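Local coordinates for hypothetical protein aq_1447 (Aquifex aeolicus, PDB 1YVU) that uses short single-stranded DNA guides to bind complementary RNA and cleave it, a DNA-guided RNA endonuclease of the Argonaute family, at residues Glu99-Phe104 with Tyr301-Ser306. Sequence-based numbering, arbitrary orientation.
Sequences ELFRDF and YGWYIS
Trp-303 reaches from its strand to helix 94-107 and lies between Phe-101 and Phe-104. Its CB points toward the helix, and with CG anti to the carbonyl carbon (chi1 -70°) the indole extends to the helix backbone. Trp-303 NE1 comes down over one face of Phe-104, 3.4 Å from Phe-104 CD1, the indole giving the edge of an edge-to-face pair with planes at 73°. Further out, CZ2 meets Leu-100 CD2 at 3.9 Å and CH2 ends against Phe-101 CB at 3.6 Å. The flat indole suits this place because its face is used too: Phe-101 turns its ring edge onto the six-membered ring, Phe-101 CD1 3.8 Å from Trp-303 CE3. With Tyr-301 these rings form an aromatic cluster shared by the N-terminal domain and linker L2, whose strand 303-305 pairs antiparallel with strand 9-14. Were Trp-303 an alanine, the gap is likely to leave the Phe-104 face without its edge and the Phe-101 edge without a face. Branched Ile-305 sends its slim tip, CD1, to within 3.8 Å of Phe-101 CZ. Exposed Tyr-301 suits the margin, its apolar CB 3.6 Å from Phe-104 CE2, just before Gly-302, whose positive phi closes the Schellman motif ending helix 280-299.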
ATOM      1  N   GLU A  99      -2.127  21.605   7.269  1.00  2.23           N
ATOM      2  CA  GLU A  99      -3.489  22.107   7.186  1.00  8.28           C
ATOM      3  C   GLU A  99      -3.488  23.507   6.648  1.00 13.09           C
ATOM      4  O   GLU A  99      -4.088  23.751   5.592  1.00 13.60           O
ATOM      5  CB  GLU A  99      -4.174  22.082   8.529  1.00  2.00           C
ATOM      6  CG  GLU A  99      -4.354  20.695   9.037  1.00  6.51           C
ATOM      7  CD  GLU A  99      -5.197  20.630  10.278  1.00 20.03           C
ATOM      8  OE1 GLU A  99      -5.528  21.687  10.848  1.00 17.58           O
ATOM      9  OE2 GLU A  99      -5.581  19.510  10.674  1.00 20.34           O
ATOM     10  N   LEU A 100      -2.649  24.358   7.249  1.00 14.86           N
ATOM     11  CA  LEU A 100      -2.540  25.755   6.826  1.00 17.15           C
ATOM     12  C   LEU A 100      -1.873  25.876   5.431  1.00 16.67           C
ATOM     13  O   LEU A 100      -2.455  26.481   4.534  1.00 11.73           O
ATOM     14  CB  LEU A 100      -1.800  26.581   7.890  1.00 15.92           C
ATOM     15  CG  LEU A 100      -1.989  28.095   7.728  1.00 21.12           C
ATOM     16  CD1 LEU A 100      -3.228  28.493   8.466  1.00 20.29           C
ATOM     17  CD2 LEU A 100      -0.773  28.908   8.216  1.00  8.50           C
ATOM     18  N   PHE A 101      -0.739  25.197   5.218  1.00 14.44           N
ATOM     19  CA  PHE A 101      -0.039  25.236   3.927  1.00 18.46           C
ATOM     20  C   PHE A 101      -0.943  24.876   2.738  1.00 24.86           C
ATOM     21  O   PHE A 101      -0.977  25.604   1.745  1.00 22.17           O
ATOM     22  CB  PHE A 101       1.193  24.310   3.946  1.00 20.16           C
ATOM     23  CG  PHE A 101       2.030  24.336   2.659  1.00 25.48           C
ATOM     24  CD1 PHE A 101       2.801  25.476   2.301  1.00 19.31           C
ATOM     25  CD2 PHE A 101       2.056  23.221   1.802  1.00 26.12           C
ATOM     26  CE1 PHE A 101       3.588  25.496   1.095  1.00 20.77           C
ATOM     27  CE2 PHE A 101       2.837  23.231   0.592  1.00 25.13           C
ATOM     28  CZ  PHE A 101       3.600  24.372   0.244  1.00 24.71           C
ATOM     29  N   ARG A 102      -1.683  23.769   2.872  1.00 26.42           N
ATOM     30  CA  ARG A 102      -2.583  23.257   1.833  1.00 28.91           C
ATOM     31  C   ARG A 102      -3.632  24.251   1.366  1.00 26.95           C
ATOM     32  O   ARG A 102      -3.848  24.448   0.173  1.00 29.38           O
ATOM     33  CB  ARG A 102      -3.286  22.000   2.322  1.00 30.32           C
ATOM     34  CG  ARG A 102      -2.437  20.757   2.271  1.00 30.82           C
ATOM     35  CD  ARG A 102      -3.280  19.539   2.588  1.00 39.26           C
ATOM     36  NE  ARG A 102      -2.521  18.307   2.368  1.00 44.56           N
ATOM     37  CZ  ARG A 102      -2.800  17.128   2.928  1.00 46.39           C
ATOM     38  NH1 ARG A 102      -3.836  16.997   3.756  1.00 46.35           N
ATOM     39  NH2 ARG A 102      -2.013  16.081   2.689  1.00 44.24           N
ATOM     40  N   ASP A 103      -4.225  24.929   2.334  1.00 27.11           N
ATOM     41  CA  ASP A 103      -5.251  25.932   2.098  1.00 23.31           C
ATOM     42  C   ASP A 103      -4.687  27.148   1.390  1.00 20.97           C
ATOM     43  O   ASP A 103      -5.421  27.942   0.814  1.00 12.78           O
ATOM     44  CB  ASP A 103      -5.909  26.323   3.424  1.00 35.58           C
ATOM     45  CG  ASP A 103      -6.736  25.170   4.059  1.00 45.80           C
ATOM     46  OD1 ASP A 103      -6.935  24.095   3.420  1.00 45.44           O
ATOM     47  OD2 ASP A 103      -7.199  25.346   5.215  1.00 42.57           O
ATOM     48  N   PHE A 104      -3.372  27.291   1.437  1.00 22.06           N
ATOM     49  CA  PHE A 104      -2.735  28.388   0.734  1.00 27.45           C
ATOM     50  C   PHE A 104      -2.610  28.016  -0.723  1.00 28.46           C
ATOM     51  O   PHE A 104      -2.894  28.834  -1.577  1.00 32.68           O
ATOM     52  CB  PHE A 104      -1.368  28.699   1.314  1.00 28.47           C
ATOM     53  CG  PHE A 104      -1.397  29.752   2.352  1.00 24.02           C
ATOM     54  CD1 PHE A 104      -1.400  29.413   3.696  1.00 24.66           C
ATOM     55  CD2 PHE A 104      -1.432  31.105   1.984  1.00 28.96           C
ATOM     56  CE1 PHE A 104      -1.438  30.400   4.684  1.00 23.68           C
ATOM     57  CE2 PHE A 104      -1.467  32.111   2.965  1.00 20.01           C
ATOM     58  CZ  PHE A 104      -1.472  31.759   4.321  1.00 28.74           C
ATOM     59  N   TYR A 301       3.183  35.665   1.550  1.00 31.40           N
ATOM     60  CA  TYR A 301       2.277  35.209   2.603  1.00 30.62           C
ATOM     61  C   TYR A 301       3.036  34.729   3.824  1.00 27.35           C
ATOM     62  O   TYR A 301       2.444  34.407   4.859  1.00 20.96           O
ATOM     63  CB  TYR A 301       1.326  34.160   2.027  1.00 24.14           C
ATOM     64  CG  TYR A 301       0.447  34.762   0.942  1.00 32.05           C
ATOM     65  CD1 TYR A 301       0.886  34.828  -0.394  1.00 31.36           C
ATOM     66  CD2 TYR A 301      -0.787  35.383   1.265  1.00 32.89           C
ATOM     67  CE1 TYR A 301       0.129  35.512  -1.390  1.00 32.21           C
ATOM     68  CE2 TYR A 301      -1.559  36.073   0.267  1.00 33.36           C
ATOM     69  CZ  TYR A 301      -1.084  36.137  -1.049  1.00 34.48           C
ATOM     70  OH  TYR A 301      -1.764  36.876  -1.991  1.00 34.31           O
ATOM     71  N   GLY A 302       4.362  34.785   3.697  1.00 28.01           N
ATOM     72  CA  GLY A 302       5.283  34.402   4.757  1.00 29.84           C
ATOM     73  C   GLY A 302       5.883  33.009   4.704  1.00 25.16           C
ATOM     74  O   GLY A 302       6.493  32.575   5.683  1.00 23.35           O
ATOM     75  N   TRP A 303       5.755  32.326   3.565  1.00 26.27           N
ATOM     76  CA  TRP A 303       6.266  30.961   3.402  1.00 23.72           C
ATOM     77  C   TRP A 303       7.608  30.800   2.699  1.00 26.56           C
ATOM     78  O   TRP A 303       7.832  31.362   1.627  1.00 26.42           O
ATOM     79  CB  TRP A 303       5.260  30.104   2.639  1.00 22.49           C
ATOM     80  CG  TRP A 303       4.030  29.777   3.366  1.00 23.32           C
ATOM     81  CD1 TRP A 303       2.856  30.441   3.290  1.00 24.94           C
ATOM     82  CD2 TRP A 303       3.818  28.670   4.276  1.00 26.31           C
ATOM     83  NE1 TRP A 303       1.912  29.827   4.082  1.00 27.08           N
ATOM     84  CE2 TRP A 303       2.465  28.737   4.695  1.00 21.22           C
ATOM     85  CE3 TRP A 303       4.641  27.623   4.766  1.00 27.99           C
ATOM     86  CZ2 TRP A 303       1.902  27.807   5.603  1.00 18.18           C
ATOM     87  CZ3 TRP A 303       4.073  26.682   5.693  1.00 19.58           C
ATOM     88  CH2 TRP A 303       2.707  26.797   6.088  1.00 19.09           C
ATOM     89  N   TYR A 304       8.456  29.954   3.280  1.00 25.26           N
ATOM     90  CA  TYR A 304       9.757  29.634   2.718  1.00 21.98           C
ATOM     91  C   TYR A 304       9.806  28.133   2.569  1.00 24.14           C
ATOM     92  O   TYR A 304       9.300  27.399   3.420  1.00 28.76           O
ATOM     93  CB  TYR A 304      10.891  30.042   3.643  1.00 26.39           C
ATOM     94  CG  TYR A 304      12.263  29.712   3.101  1.00 15.29           C
ATOM     95  CD1 TYR A 304      12.818  30.490   2.065  1.00 16.56           C
ATOM     96  CD2 TYR A 304      13.038  28.651   3.645  1.00 11.96           C
ATOM     97  CE1 TYR A 304      14.114  30.244   1.576  1.00 24.50           C
ATOM     98  CE2 TYR A 304      14.356  28.383   3.157  1.00 27.71           C
ATOM     99  CZ  TYR A 304      14.879  29.196   2.119  1.00 31.81           C
ATOM    100  OH  TYR A 304      16.145  28.985   1.612  1.00 37.26           O
ATOM    101  N   ILE A 305      10.403  27.703   1.460  1.00 22.04           N
ATOM    102  CA  ILE A 305      10.600  26.306   1.137  1.00 24.94           C
ATOM    103  C   ILE A 305      12.036  26.255   0.615  1.00 24.30           C
ATOM    104  O   ILE A 305      12.419  27.039  -0.271  1.00 21.93           O
ATOM    105  CB  ILE A 305       9.602  25.777   0.034  1.00 26.30           C
ATOM    106  CG1 ILE A 305       8.124  26.006   0.441  1.00 22.30           C
ATOM    107  CG2 ILE A 305       9.813  24.253  -0.173  1.00 23.14           C
ATOM    108  CD1 ILE A 305       7.089  25.638  -0.602  1.00 17.20           C
ATOM    109  N   SER A 306      12.833  25.355   1.193  1.00 27.34           N
ATOM    110  CA  SER A 306      14.216  25.163   0.805  1.00 33.17           C
ATOM    111  C   SER A 306      14.315  24.600  -0.632  1.00 39.33           C
ATOM    112  O   SER A 306      13.538  23.716  -1.012  1.00 37.98           O
ATOM    113  CB  SER A 306      14.895  24.191   1.790  1.00 37.25           C
ATOM    114  OG  SER A 306      16.323  24.243   1.710  1.00 31.12           O
TER